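PDB 6ZTK: mialostatin from Ixodes ricinus, which inhibits cysteine cathepsins of the tick midgut and of the host, and so restrains the digestion of blood proteins. Local coordinates for residues V97-K101 with E102-P106. Sequence-based numbering, arbitrary orientation.
Sequences VEYSK and ELCQP. With SO4 (sulfate ion), chain D.
The disulfide sulfur of Cys104 leans against the ring of Tyr99, SG lying 4.3 Å from the ring centroid and obliquely to it, 37° off the ring normal. CB of the same cysteine comes up to Tyr99 CE2 at 3.6 Å. Ser100, which follows Tyr99, ties the turn together through both its backbone and its side chain. Its carbonyl O accepts from Cys104 N at 2.8 Å, an i to i+4 bond that closes a single turn, with the donor tilted 23° from the carbonyl plane. Its OG, folded back between the backbone N and the carbonyl carbon (chi1 76°), accepts from Leu103 N at 3.1 Å and also meets a water that weakly reaches Glu102 OE2. Beyond Cys104, the centre of an inverse gamma turn, the bent side chain of Gln105 swings NE2 back to give weak bonds to the carbonyls of Lys101 and Glu102. A second water bridges Lys101 O and Cys104 O. Ahead of the turn, Val97 CG2 meets Leu103 CD2 at 3.3 Å, closer than methyl groups usually approach. The extended Lys101 makes a weak hydrogen bond through NZ to a sulfate, probably from the crystallisation liquor, which His48 NE2 also binds. This turn lies in the loop joining strands 78-92 and 113-122 of the cystatin fold; the disulfide to Cys91 pins it to the first of these, while Tyr99 OH bonds to His48 of helix 41-52 and to Thr63. Thr63 also bonds weakly to Cys104 O, so the sulfur-aromatic contact probably adds to an arrangement that disulfide and hydroxyl already hold.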
loop_
_atom_site.group_PDB
_atom_site.type_symbol
_atom_site.label_atom_id
_atom_site.label_comp_id
_atom_site.label_asym_id
_atom_site.label_seq_id
_atom_site.Cartn_x
_atom_site.Cartn_y
_atom_site.Cartn_z
ATOM N N VAL A 97 2.896 13.205 12.413
ATOM C CA VAL A 97 3.988 12.757 11.494
ATOM C C VAL A 97 3.406 12.554 10.093
ATOM O O VAL A 97 2.377 11.983 9.976
ATOM C CB VAL A 97 4.679 11.464 11.996
ATOM C CG1 VAL A 97 3.831 10.194 11.858
ATOM C CG2 VAL A 97 5.995 11.248 11.285
ATOM N N GLU A 98 4.107 13.011 9.059
ATOM C CA GLU A 98 3.832 12.624 7.658
ATOM C C GLU A 98 4.337 11.187 7.448
ATOM O O GLU A 98 5.529 10.923 7.757
ATOM C CB GLU A 98 4.574 13.638 6.781
ATOM C CG GLU A 98 4.331 13.531 5.294
ATOM C CD GLU A 98 5.257 14.421 4.457
ATOM O OE1 GLU A 98 5.872 15.373 5.013
ATOM O OE2 GLU A 98 5.386 14.152 3.247
ATOM N N TYR A 99 3.521 10.278 6.876
ATOM C CA TYR A 99 4.002 8.909 6.564
ATOM C C TYR A 99 5.084 9.039 5.495
ATOM O O TYR A 99 4.865 9.738 4.481
ATOM C CB TYR A 99 2.869 8.001 6.059
ATOM C CG TYR A 99 3.342 6.621 5.663
ATOM C CD1 TYR A 99 3.890 6.398 4.406
ATOM C CD2 TYR A 99 3.313 5.574 6.566
ATOM C CE1 TYR A 99 4.415 5.167 4.048
ATOM C CE2 TYR A 99 3.861 4.347 6.233
ATOM C CZ TYR A 99 4.413 4.149 4.985
ATOM O OH TYR A 99 4.920 2.932 4.637
ATOM N N SER A 100 6.164 8.284 5.655
ATOM C CA SER A 100 7.135 7.952 4.583
ATOM C C SER A 100 7.724 6.573 4.848
ATOM O O SER A 100 7.734 6.104 6.007
ATOM C CB SER A 100 8.229 9.020 4.489
ATOM O OG SER A 100 9.148 8.866 5.563
ATOM N N LYS A 101 8.120 5.872 3.760
ATOM C CA LYS A 101 8.800 4.569 3.828
ATOM C C LYS A 101 10.052 4.711 4.726
ATOM O O LYS A 101 10.287 3.840 5.560
ATOM C CB LYS A 101 9.228 4.123 2.415
ATOM C CG LYS A 101 10.202 2.943 2.391
ATOM C CD LYS A 101 10.555 2.484 0.994
ATOM C CE LYS A 101 11.653 1.440 0.958
ATOM N NZ LYS A 101 12.282 1.365 -0.387
ATOM N N GLU A 102 10.805 5.737 4.498
ATOM C CA GLU A 102 12.090 5.903 5.268
ATOM C C GLU A 102 11.840 6.032 6.798
ATOM O O GLU A 102 12.499 5.357 7.680
ATOM C CB GLU A 102 12.792 7.163 4.762
ATOM C CG GLU A 102 12.899 7.213 3.254
ATOM C CD GLU A 102 12.022 8.278 2.603
ATOM O OE1 GLU A 102 10.838 8.011 2.258
ATOM O OE2 GLU A 102 12.528 9.418 2.479
ATOM N N LEU A 103 10.879 6.873 7.170
ATOM C CA LEU A 103 10.658 7.110 8.613
ATOM C C LEU A 103 9.850 5.980 9.264
ATOM O O LEU A 103 10.120 5.564 10.398
ATOM C CB LEU A 103 9.928 8.437 8.736
ATOM C CG LEU A 103 9.698 8.905 10.151
ATOM C CD1 LEU A 103 11.057 9.092 10.861
ATOM C CD2 LEU A 103 8.900 10.162 10.170
ATOM N N CYS A 104 8.817 5.496 8.553
ATOM C CA CYS A 104 7.869 4.559 9.155
ATOM C C CYS A 104 8.351 3.135 8.943
ATOM O O CYS A 104 7.727 2.369 8.195
ATOM C CB CYS A 104 6.482 4.799 8.625
ATOM S SG CYS A 104 5.965 6.523 8.910
ATOM N N GLN A 105 9.499 2.807 9.527
ATOM C CA GLN A 105 10.052 1.445 9.395
ATOM C C GLN A 105 9.216 0.436 10.130
ATOM O O GLN A 105 8.522 0.723 11.089
ATOM C CB GLN A 105 11.482 1.419 9.969
ATOM C CG GLN A 105 12.408 2.239 9.102
ATOM C CD GLN A 105 12.741 1.543 7.812
ATOM O OE1 GLN A 105 13.190 0.399 7.838
ATOM N NE2 GLN A 105 12.471 2.181 6.687
ATOM N N PRO A 106 9.312 -0.877 9.761
ATOM C CA PRO A 106 8.609 -1.901 10.504
ATOM C C PRO A 106 9.083 -2.003 11.950
ATOM O O PRO A 106 10.353 -1.970 12.138
ATOM C CB PRO A 106 8.992 -3.208 9.787
ATOM C CG PRO A 106 9.569 -2.817 8.537
ATOM C CD PRO A 106 10.074 -1.400 8.626
HETATM S S SO4 D . 9.260 -1.398 -0.343
HETATM O O1 SO4 D . 8.558 -1.255 0.912
HETATM O O2 SO4 D . 8.604 -2.388 -1.176
HETATM O O3 SO4 D . 10.604 -1.829 -0.054
HETATM O O4 SO4 D . 9.307 -0.132 -1.047
HETATM O O HOH W 1 11.005 10.720 5.243
HETATM O O HOH W 2 9.008 1.402 5.628
#